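Local coordinates for sensor protein (Vibrio cholerae, PDB 3BY9) that forms the sensor domain of the DctB histidine kinase, which binds succinate and probably controls phosphorylation of a histidine with ATP, at residues His172-Met177 / Gln203-Ser208; Ala54-Thr59 / Asn83-Ser88. One frame throughout, in Å; residues are numbered along the deposited sequence.

Contact 1. Residues His172-Met177 / Gln203-Ser208; sequences HQVVFM and QQYLDS
The ring of Tyr205 touches Val174 through CE2 and Phe176 through CE1, and these three buried side chains make up the whole contact of 145 Å². Its tightest point is Tyr205 CE1 against Phe176 CD1, 3.6 Å apart. Seen from the tyrosine, CD1 lies at the ring edge, close to the plane; seen from the phenylalanine, CE1 approaches obliquely. Tyr205 CE2, on the other side of CZ, lies 3.9 Å from Val174 CG1, which approaches the ring obliquely. Phe176 has CG anti to its backbone N (chi1 -179°), which extends the ring from the strand toward the tyrosine. One face of the Tyr205 ring carries Gln204 CG, 3.9 Å above the plane and offset to the rim.

Away from the Tyr205 ring, the 203-208 loop is polar and makes no contact with 172-177. Two overlapping turns, type I from Gln203 to Leu206 and type II' from Tyr205 to Ser208, carry the chain away from 172-177 to the exposed Asp207. Gln203 NE2 donates to Asp207 OD1 over 3.0 Å, in the amide plane but 31° out of the carboxylate plane. Tyr205 O takes two donors, Ser208 N at 3.0 Å and Ser208 OG at 2.7 Å, which pins the turn behind the ring.

Phe119, from strand 116-121 of the five-stranded sheet, meets the Phe176 ring and touches Tyr205, so the cluster joins that sheet to the 203-208 loop and to strand 175-176, which bulges against Ala168 of strand 165-169. No hydrogen bond crosses between the segments; Tyr205 OH bonds Asp170 OD2, while Asp170 OD1 accepts from His172 N and Val174 N. Apolar contact thus positions the ring, and a carboxylate shared with the loop backbone satisfies its buried hydroxyl, an environment that probably keeps Asp170 ionised.

Contact 2. Residues Ala54-Thr59 / Asn83-Ser88; sequences AQIDIT and NTIASS
Ile56 loses the most surface here (54 Å²), followed by Ala86 (48 Å²) and Ile85 (35 Å²). The methyl CG2 of Ile56 lies 3.6 Å from Ile85 O, and its CD1 is 3.7 Å from the same oxygen, so both branch ends rest on the strand's backbone. With chi1 at -66°, CG1 stands beside the backbone N and CG2 anti to it, and chi2 at -58° folds CD1 back toward the same carbonyl. The two side chains meet more loosely: Ile56 CD1 and Ile85 CD1 are 4.3 Å apart. One helical turn on, Ala86 CB meets Thr59 CG2 at 3.7 Å; consistent with this small side chain, the CA atoms of Ile56 and Ala86 are 6.1 Å apart.

Ile85 and Ala86 form a classic beta bulge opposite Leu77, where helix 53-70 packs on the outermost strand 84-87. Thr59 turns its methyl to this strand and its OG1 toward helix 41-48, bonding Glu42 O and accepting from Gln55 NE2 at 3.2 Å. No hydrogen bond crosses between the segments; methyl groups rest on a carbonyl oxygen and on each other. Asn60, just after 54-59, accepts from Ser87 N through OD1, adding a direct polar bond between helix and strand.

Contacts 1 and 2 are separate, with centres 30 Å apart and nearest atoms about 14 Å, and they follow one another along the chain. The five-stranded sheet relates them: contact 2 packs a helix on its outermost strand 84-87, whereas contact 1 reaches the other outermost strand, 116-121. Contact 1 is the one near the succinate pocket, which holds no ligand here: the Phe176 side chain lies about 7 Å from that of Tyr131, and the Tyr205 side chain about 7 Å from that of Arg104. Contact 2 is instead closer to a calcium site, with the Thr59 side chain about 8 Å from that of Asp40 and about 13 Å from the ion.

Contact 1. Residues His172-Met177 / Gln203-Ser208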
loop_
_atom_site.group_PDB
_atom_site.type_symbol
_atom_site.label_atom_id
_atom_site.label_comp_id
_atom_site.label_asym_id
_atom_site.label_seq_id
_atom_site.Cartn_x
_atom_site.Cartn_y
_atom_site.Cartn_z
ATOM N N HIS A 172 -9.108 6.485 7.530
ATOM C CA HIS A 172 -10.550 6.277 7.804
ATOM C C HIS A 172 -10.752 4.969 8.554
ATOM O O HIS A 172 -11.885 4.471 8.688
ATOM C CB HIS A 172 -11.354 6.163 6.498
ATOM C CG HIS A 172 -11.488 7.450 5.760
ATOM N ND1 HIS A 172 -12.287 8.481 6.206
ATOM C CD2 HIS A 172 -10.919 7.881 4.610
ATOM C CE1 HIS A 172 -12.208 9.493 5.357
ATOM N NE2 HIS A 172 -11.385 9.155 4.380
ATOM N N GLN A 173 -9.642 4.397 9.029
ATOM C CA GLN A 173 -9.613 3.133 9.717
ATOM C C GLN A 173 -10.020 1.982 8.807
ATOM O O GLN A 173 -10.553 0.960 9.261
ATOM C CB GLN A 173 -10.470 3.145 11.015
ATOM C CG GLN A 173 -10.295 4.379 11.887
ATOM C CD GLN A 173 -8.845 4.647 12.334
ATOM O OE1 GLN A 173 -8.530 5.718 12.885
ATOM N NE2 GLN A 173 -7.966 3.691 12.104
ATOM N N VAL A 174 -9.814 2.142 7.502
ATOM C CA VAL A 174 -10.068 0.991 6.635
ATOM C C VAL A 174 -8.857 0.028 6.771
ATOM O O VAL A 174 -7.678 0.449 6.747
ATOM C CB VAL A 174 -10.222 1.408 5.148
ATOM C CG1 VAL A 174 -10.406 0.152 4.259
ATOM C CG2 VAL A 174 -11.468 2.318 4.995
ATOM N N VAL A 175 -9.159 -1.262 6.907
ATOM C CA VAL A 175 -8.134 -2.309 7.029
ATOM C C VAL A 175 -7.571 -2.621 5.648
ATOM O O VAL A 175 -8.276 -3.129 4.785
ATOM C CB VAL A 175 -8.755 -3.572 7.684
ATOM C CG1 VAL A 175 -7.728 -4.686 7.723
ATOM C CG2 VAL A 175 -9.168 -3.227 9.139
ATOM N N PHE A 176 -6.289 -2.270 5.430
ATOM C CA PHE A 176 -5.630 -2.484 4.142
ATOM C C PHE A 176 -4.774 -3.756 4.152
ATOM O O PHE A 176 -4.586 -4.353 3.099
ATOM C CB PHE A 176 -4.756 -1.277 3.795
ATOM C CG PHE A 176 -4.071 -1.417 2.499
ATOM C CD1 PHE A 176 -4.810 -1.495 1.331
ATOM C CD2 PHE A 176 -2.702 -1.548 2.447
ATOM C CE1 PHE A 176 -4.187 -1.713 0.088
ATOM C CE2 PHE A 176 -2.054 -1.767 1.216
ATOM C CZ PHE A 176 -2.806 -1.849 0.039
HETATM N N MSE A 177 -4.228 -4.144 5.324
HETATM C CA MSE A 177 -3.469 -5.412 5.464
HETATM C C MSE A 177 -3.977 -6.045 6.742
HETATM O O MSE A 177 -4.376 -5.351 7.651
HETATM C CB MSE A 177 -1.951 -5.173 5.585
HETATM C CG MSE A 177 -1.391 -4.751 4.258
HETATM SE SE MSE A 177 0.542 -4.598 4.318
HETATM C CE MSE A 177 0.732 -3.105 5.375
ATOM N N GLN A 203 -10.887 6.471 -5.075
ATOM C CA GLN A 203 -10.602 5.261 -5.832
ATOM C C GLN A 203 -9.408 4.465 -5.307
ATOM O O GLN A 203 -8.947 3.541 -5.996
ATOM C CB GLN A 203 -10.426 5.555 -7.343
ATOM C CG GLN A 203 -11.775 5.858 -8.064
ATOM C CD GLN A 203 -12.670 4.625 -8.267
ATOM O OE1 GLN A 203 -12.329 3.680 -8.985
ATOM N NE2 GLN A 203 -13.838 4.645 -7.630
ATOM N N GLN A 204 -8.995 4.778 -4.081
ATOM C CA GLN A 204 -7.889 4.063 -3.441
ATOM C C GLN A 204 -8.213 2.577 -3.370
ATOM O O GLN A 204 -7.306 1.757 -3.546
ATOM C CB GLN A 204 -7.632 4.598 -2.044
ATOM C CG GLN A 204 -6.350 3.996 -1.381
ATOM C CD GLN A 204 -5.847 4.879 -0.262
ATOM O OE1 GLN A 204 -6.632 5.630 0.347
ATOM N NE2 GLN A 204 -4.545 4.801 0.040
ATOM N N TYR A 205 -9.491 2.244 -3.121
ATOM C CA TYR A 205 -9.934 0.834 -3.098
ATOM C C TYR A 205 -10.959 0.621 -4.223
ATOM O O TYR A 205 -11.875 -0.208 -4.090
ATOM C CB TYR A 205 -10.559 0.468 -1.737
ATOM C CG TYR A 205 -9.658 0.848 -0.596
ATOM C CD1 TYR A 205 -8.375 0.286 -0.477
ATOM C CD2 TYR A 205 -10.022 1.835 0.296
ATOM C CE1 TYR A 205 -7.491 0.717 0.508
ATOM C CE2 TYR A 205 -9.167 2.263 1.264
ATOM C CZ TYR A 205 -7.889 1.698 1.373
ATOM O OH TYR A 205 -7.037 2.110 2.360
ATOM N N LEU A 206 -10.753 1.316 -5.340
ATOM C CA LEU A 206 -11.624 1.229 -6.504
ATOM C C LEU A 206 -13.081 1.421 -6.044
ATOM O O LEU A 206 -13.350 2.377 -5.276
ATOM C CB LEU A 206 -11.430 -0.092 -7.217
ATOM C CG LEU A 206 -9.928 -0.367 -7.550
ATOM C CD1 LEU A 206 -9.722 -1.664 -8.298
ATOM C CD2 LEU A 206 -9.345 0.789 -8.352
ATOM N N ASP A 207 -13.986 0.540 -6.501
ATOM C CA ASP A 207 -15.411 0.636 -6.108
ATOM C C ASP A 207 -15.772 -0.369 -5.007
ATOM O O ASP A 207 -16.934 -0.824 -4.895
ATOM C CB ASP A 207 -16.331 0.352 -7.299
ATOM C CG ASP A 207 -16.155 1.322 -8.438
ATOM O OD1 ASP A 207 -15.897 2.513 -8.186
ATOM O OD2 ASP A 207 -16.329 0.894 -9.604
ATOM N N SER A 208 -14.797 -0.706 -4.187
ATOM C CA SER A 208 -15.019 -1.666 -3.124
ATOM C C SER A 208 -16.017 -1.181 -2.131
ATOM O O SER A 208 -15.990 -0.018 -1.724
ATOM C CB SER A 208 -13.719 -1.951 -2.312
ATOM O OG SER A 208 -12.719 -2.534 -3.110
#

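Contact 2. Residues Ala54-Thr59 / Asn83-Ser88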
loop_
_atom_site.group_PDB
_atom_site.type_symbol
_atom_site.label_atom_id
_atom_site.label_comp_id
_atom_site.label_asym_id
_atom_site.label_seq_id
_atom_site.Cartn_x
_atom_site.Cartn_y
_atom_site.Cartn_z
ATOM N N ALA A 54 10.294 0.247 -31.747
ATOM C CA ALA A 54 11.521 -0.456 -31.441
ATOM C C ALA A 54 12.049 0.015 -30.080
ATOM O O ALA A 54 12.596 -0.768 -29.308
ATOM C CB ALA A 54 12.568 -0.178 -32.512
ATOM N N GLN A 55 11.918 1.304 -29.830
ATOM C CA GLN A 55 12.371 1.836 -28.516
ATOM C C GLN A 55 11.514 1.310 -27.368
ATOM O O GLN A 55 12.030 0.928 -26.303
ATOM C CB GLN A 55 12.340 3.351 -28.513
ATOM C CG GLN A 55 12.790 3.944 -27.135
ATOM C CD GLN A 55 14.232 3.658 -26.865
ATOM O OE1 GLN A 55 15.107 4.068 -27.656
ATOM N NE2 GLN A 55 14.522 2.933 -25.774
ATOM N N ILE A 56 10.200 1.267 -27.577
ATOM C CA ILE A 56 9.321 0.777 -26.515
ATOM C C ILE A 56 9.658 -0.687 -26.261
ATOM O O ILE A 56 9.598 -1.148 -25.112
ATOM C CB ILE A 56 7.829 0.995 -26.934
ATOM C CG1 ILE A 56 7.543 2.509 -27.003
ATOM C CG2 ILE A 56 6.878 0.248 -25.971
ATOM C CD1 ILE A 56 7.785 3.308 -25.689
ATOM N N ASP A 57 10.011 -1.422 -27.319
ATOM C CA ASP A 57 10.390 -2.827 -27.161
ATOM C C ASP A 57 11.606 -2.935 -26.229
ATOM O O ASP A 57 11.629 -3.741 -25.290
ATOM C CB ASP A 57 10.754 -3.439 -28.522
ATOM C CG ASP A 57 9.547 -3.735 -29.364
ATOM O OD1 ASP A 57 9.720 -3.980 -30.585
ATOM O OD2 ASP A 57 8.427 -3.734 -28.811
ATOM N N ILE A 58 12.614 -2.116 -26.494
ATOM C CA ILE A 58 13.824 -2.129 -25.663
ATOM C C ILE A 58 13.451 -1.794 -24.204
ATOM O O ILE A 58 13.902 -2.472 -23.245
ATOM C CB ILE A 58 14.842 -1.081 -26.159
ATOM C CG1 ILE A 58 15.560 -1.631 -27.400
ATOM C CG2 ILE A 58 15.868 -0.752 -25.050
ATOM C CD1 ILE A 58 16.238 -0.542 -28.222
ATOM N N THR A 59 12.667 -0.741 -24.035
ATOM C CA THR A 59 12.327 -0.298 -22.670
ATOM C C THR A 59 11.464 -1.295 -21.903
ATOM O O THR A 59 11.691 -1.538 -20.719
ATOM C CB THR A 59 11.732 1.096 -22.717
ATOM O OG1 THR A 59 12.671 1.937 -23.424
ATOM C CG2 THR A 59 11.545 1.643 -21.280
ATOM N N ASN A 83 -0.050 8.562 -19.194
ATOM C CA ASN A 83 -0.243 7.300 -19.947
ATOM C C ASN A 83 0.922 6.334 -19.743
ATOM O O ASN A 83 2.089 6.714 -19.845
ATOM C CB ASN A 83 -0.321 7.570 -21.449
ATOM C CG ASN A 83 -1.386 8.567 -21.787
ATOM O OD1 ASN A 83 -2.579 8.359 -21.493
ATOM N ND2 ASN A 83 -0.967 9.667 -22.422
ATOM N N THR A 84 0.610 5.072 -19.483
ATOM C CA THR A 84 1.681 4.110 -19.315
ATOM C C THR A 84 2.227 3.796 -20.696
ATOM O O THR A 84 1.467 3.371 -21.576
ATOM C CB THR A 84 1.159 2.819 -18.650
ATOM O OG1 THR A 84 0.647 3.178 -17.379
ATOM C CG2 THR A 84 2.367 1.812 -18.411
ATOM N N ILE A 85 3.526 4.008 -20.901
ATOM C CA ILE A 85 4.106 3.763 -22.214
ATOM C C ILE A 85 5.018 2.535 -22.271
ATOM O O ILE A 85 5.281 2.052 -23.344
ATOM C CB ILE A 85 4.885 4.979 -22.772
ATOM C CG1 ILE A 85 6.115 5.288 -21.892
ATOM C CG2 ILE A 85 3.988 6.226 -22.861
ATOM C CD1 ILE A 85 7.042 6.293 -22.668
ATOM N N ALA A 86 5.528 2.063 -21.130
ATOM C CA ALA A 86 6.365 0.847 -21.166
ATOM C C ALA A 86 6.173 0.190 -19.805
ATOM O O ALA A 86 5.917 0.859 -18.816
ATOM C CB ALA A 86 7.860 1.199 -21.418
ATOM N N SER A 87 6.307 -1.133 -19.744
ATOM C CA SER A 87 6.013 -1.759 -18.473
ATOM C C SER A 87 6.554 -3.184 -18.403
ATOM O O SER A 87 6.609 -3.882 -19.405
ATOM C CB SER A 87 4.482 -1.841 -18.324
ATOM O OG SER A 87 4.120 -2.484 -17.089
ATOM N N SER A 88 6.937 -3.618 -17.211
ATOM C CA SER A 88 7.410 -4.986 -17.040
ATOM C C SER A 88 6.325 -6.001 -17.367
ATOM O O SER A 88 6.650 -7.173 -17.671
ATOM C CB SER A 88 7.855 -5.171 -15.569
ATOM O OG SER A 88 6.737 -4.966 -14.704
#